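Local coordinates for protein endolytic peptidoglycan transglycosylase RlpA (PDB 6I05) that cleaves bacterial cell-wall peptidoglycan as a lytic transglycosylase with a strong preference for naked glycan strands lacking stem peptides, which its SPOR domain recognises, at residues V32-V37 and H45-G50. Numbering follows the deposited sequence.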
ATOM      1  N   VAL A  32       6.520   3.550   2.035  1.00 10.88           N
ATOM      2  CA  VAL A  32       5.300   2.849   2.414  1.00 10.94           C
ATOM      3  C   VAL A  32       4.730   3.566   3.626  1.00 10.55           C
ATOM      4  O   VAL A  32       5.472   3.909   4.553  1.00 12.84           O
ATOM      5  CB  VAL A  32       5.584   1.368   2.749  1.00 11.50           C
ATOM      6  CG1 VAL A  32       4.290   0.613   2.985  1.00 12.38           C
ATOM      7  CG2 VAL A  32       6.402   0.699   1.646  1.00 14.08           C
ATOM      8  N   PHE A  33       3.423   3.811   3.625  1.00 10.04           N
ATOM      9  CA  PHE A  33       2.831   4.590   4.699  1.00 10.15           C
ATOM     10  C   PHE A  33       1.401   4.136   4.917  1.00  9.92           C
ATOM     11  O   PHE A  33       0.794   3.488   4.061  1.00 10.66           O
ATOM     12  CB  PHE A  33       2.904   6.098   4.410  1.00 11.32           C
ATOM     13  CG  PHE A  33       2.210   6.518   3.144  1.00 11.40           C
ATOM     14  CD1 PHE A  33       2.856   6.465   1.917  1.00 12.29           C
ATOM     15  CD2 PHE A  33       0.903   6.994   3.189  1.00 11.84           C
ATOM     16  CE1 PHE A  33       2.203   6.877   0.761  1.00 13.12           C
ATOM     17  CE2 PHE A  33       0.255   7.401   2.041  1.00 12.07           C
ATOM     18  CZ  PHE A  33       0.905   7.343   0.824  1.00 12.89           C
ATOM     19  N   ILE A  34       0.862   4.500   6.069  1.00 10.31           N
ATOM     20  CA  ILE A  34      -0.523   4.218   6.414  1.00 10.01           C
ATOM     21  C   ILE A  34      -1.280   5.533   6.424  1.00 10.41           C
ATOM     22  O   ILE A  34      -0.827   6.511   7.027  1.00 12.88           O
ATOM     23  CB  ILE A  34      -0.630   3.502   7.770  1.00 11.81           C
ATOM     24  CG1 ILE A  34       0.046   2.131   7.672  1.00 14.17           C
ATOM     25  CG2 ILE A  34      -2.098   3.352   8.186  1.00 13.30           C
ATOM     26  CD1 ILE A  34       0.332   1.487   9.009  1.00 16.22           C
ATOM     27  N   SER A  35      -2.410   5.568   5.733  1.00 10.34           N
ATOM     28  CA  SER A  35      -3.312   6.714   5.753  1.00 11.63           C
ATOM     29  C   SER A  35      -4.603   6.239   6.407  1.00 11.10           C
ATOM     30  O   SER A  35      -5.329   5.418   5.840  1.00 12.31           O
ATOM     31  CB  SER A  35      -3.565   7.231   4.339  1.00 14.18           C
ATOM     32  OG  SER A  35      -4.620   8.170   4.327  1.00 16.38           O
ATOM     33  N   SER A  36      -4.868   6.725   7.609  1.00 11.52           N
ATOM     34  CA  SER A  36      -6.027   6.306   8.381  1.00 13.30           C
ATOM     35  C   SER A  36      -7.119   7.359   8.260  1.00 13.32           C
ATOM     36  O   SER A  36      -6.848   8.557   8.410  1.00 15.20           O
ATOM     37  CB  SER A  36      -5.638   6.128   9.849  1.00 14.69           C
ATOM     38  OG  SER A  36      -4.574   5.199   9.976  1.00 17.53           O
ATOM     39  N   VAL A  37      -8.353   6.914   8.007  1.00 12.47           N
ATOM     40  CA  VAL A  37      -9.489   7.808   7.821  1.00 12.85           C
ATOM     41  C   VAL A  37     -10.712   7.231   8.520  1.00 12.18           C
ATOM     42  O   VAL A  37     -10.779   6.037   8.818  1.00 14.23           O
ATOM     43  CB  VAL A  37      -9.792   8.049   6.325  1.00 14.95           C
ATOM     44  CG1 VAL A  37      -8.649   8.819   5.656  1.00 16.43           C
ATOM     45  CG2 VAL A  37     -10.043   6.724   5.610  1.00 15.82           C
ATOM     46  N   HIS A  45      -7.576   1.839   8.126  1.00 12.19           N
ATOM     47  CA  HIS A  45      -6.135   2.050   7.995  1.00 11.79           C
ATOM     48  C   HIS A  45      -5.701   1.549   6.622  1.00 11.84           C
ATOM     49  O   HIS A  45      -5.606   0.338   6.402  1.00 12.93           O
ATOM     50  CB  HIS A  45      -5.387   1.290   9.089  1.00 12.68           C
ATOM     51  CG  HIS A  45      -5.804   1.667  10.471  1.00 14.38           C
ATOM     52  ND1 HIS A  45      -5.414   2.849  11.064  1.00 14.62           N
ATOM     53  CD2 HIS A  45      -6.571   1.022  11.379  1.00 16.63           C
ATOM     54  CE1 HIS A  45      -5.925   2.917  12.279  1.00 16.74           C
ATOM     55  NE2 HIS A  45      -6.637   1.826  12.491  1.00 17.15           N
ATOM     56  N   ARG A  46      -5.427   2.471   5.706  1.00 10.46           N
ATOM     57  CA  ARG A  46      -5.080   2.132   4.330  1.00 10.84           C
ATOM     58  C   ARG A  46      -3.571   2.099   4.176  1.00 10.31           C
ATOM     59  O   ARG A  46      -2.886   3.051   4.553  1.00 13.20           O
ATOM     60  CB  ARG A  46      -5.683   3.156   3.370  1.00 11.80           C
ATOM     61  CG  ARG A  46      -7.183   3.290   3.627  1.00 16.08           C
ATOM     62  CD  ARG A  46      -7.857   4.449   2.964  1.00 19.19           C
ATOM     63  NE  ARG A  46      -7.220   5.728   3.241  1.00 17.95           N
ATOM     64  CZ  ARG A  46      -7.593   6.844   2.637  1.00 18.17           C
ATOM     65  NH1 ARG A  46      -8.607   6.805   1.780  1.00 20.35           N
ATOM     66  NH2 ARG A  46      -6.953   7.975   2.863  1.00 18.61           N
ATOM     67  N   VAL A  47      -3.054   1.009   3.626  1.00  9.82           N
ATOM     68  CA  VAL A  47      -1.617   0.841   3.449  1.00  9.58           C
ATOM     69  C   VAL A  47      -1.278   1.197   2.012  1.00  8.99           C
ATOM     70  O   VAL A  47      -1.781   0.566   1.073  1.00 10.14           O
ATOM     71  CB  VAL A  47      -1.169  -0.585   3.798  1.00 11.55           C
ATOM     72  CG1 VAL A  47       0.338  -0.719   3.626  1.00 13.07           C
ATOM     73  CG2 VAL A  47      -1.580  -0.938   5.224  1.00 12.91           C
ATOM     74  N   ARG A  48      -0.440   2.215   1.836  1.00  9.51           N
ATOM     75  CA  ARG A  48      -0.164   2.801   0.539  1.00  9.56           C
ATOM     76  C   ARG A  48       1.335   2.921   0.323  1.00  9.50           C
ATOM     77  O   ARG A  48       2.136   2.832   1.259  1.00 10.26           O
ATOM     78  CB  ARG A  48      -0.814   4.182   0.425  1.00  9.89           C
ATOM     79  CG  ARG A  48      -2.318   4.092   0.421  1.00 10.48           C
ATOM     80  CD  ARG A  48      -2.988   5.434   0.348  1.00 11.28           C
ATOM     81  NE  ARG A  48      -4.406   5.229   0.075  1.00 11.36           N
ATOM     82  CZ  ARG A  48      -5.257   6.184  -0.264  1.00 13.33           C
ATOM     83  NH1 ARG A  48      -4.857   7.444  -0.340  1.00 16.30           N
ATOM     84  NH2 ARG A  48      -6.514   5.863  -0.530  1.00 15.45           N
ATOM     85  N   LEU A  49       1.713   3.123  -0.932  1.00 10.58           N
ATOM     86  CA  LEU A  49       3.113   3.392  -1.218  1.00 12.10           C
ATOM     87  C   LEU A  49       3.236   4.379  -2.366  1.00  9.92           C
ATOM     88  O   LEU A  49       2.360   4.475  -3.228  1.00 10.91           O
ATOM     89  CB  LEU A  49       3.947   2.129  -1.404  1.00 15.73           C
ATOM     90  CG  LEU A  49       3.495   1.332  -2.602  1.00 16.05           C
ATOM     91  CD1 LEU A  49       4.446   1.562  -3.743  1.00 18.55           C
ATOM     92  CD2 LEU A  49       3.458  -0.136  -2.256  1.00 20.15           C
ATOM     93  N   GLY A  50       4.321   5.138  -2.336  1.00 10.72           N
ATOM     94  CA  GLY A  50       4.560   6.169  -3.308  1.00 11.45           C
ATOM     95  C   GLY A  50       5.138   7.390  -2.628  1.00 12.44           C
ATOM     96  O   GLY A  50       5.282   7.420  -1.404  1.00 14.22           O
TER
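A bend at chi3 (-53°) turns the R46 chain toward S35 on the neighbouring strand, while S35 holds OG trans to its amide nitrogen; the two groups thereby meet side-on. R46 NH2 donates to S35 OG at 2.8 Å, nearly straight and within the guanidinium plane, and R46 NE reaches S35 O at 3.2 Å; these two bonds fix the rotation of the guanidinium. That carbonyl oxygen also accepts the backbone R46 N, the two donors arriving from opposite faces of the carbonyl plane. In all, S35 and R46 share four bonds, two backbone and two from the guanidinium. V37 lays CG1 over one guanidinium face, 3.4 Å from R46 NH2, and R48 NH2 lies over the opposite face, offset toward its rim. R48 NE is hydrogen-bonded to Q7 on strand 4-11, and bonds to such acceptors would probably help offset the closeness of the two charges.

Farther along the same face, the F33 ring leans across the R48 chain, with R48 CB 4.0 Å from the ring centroid and 25° off its normal, a CH-pi contact over the face. G50 O sits at the ring edge. On the reverse face, S36 OG and H45 ND1 share a hydrogen bond of 2.7 Å, and V32, I34, V47 and L49 pack as an apolar row, V32 CG1 standing 4.2 Å from V47 CG1. Helix 14-25 covers V32, I34 and V47, while L49 reaches helix 55-67.

Backbone evidence fixes the register: F33 and R48 exchange two bonds, as do S35 and R46, with non-hydrogen-bonded pairs alternating between them. The segment axes run at 152°, antiparallel with a marked twist. This is the beta hairpin of strands 32-39 and 42-52, which forms one side of the four-stranded antiparallel sheet, backed by helices, of the SPOR domain.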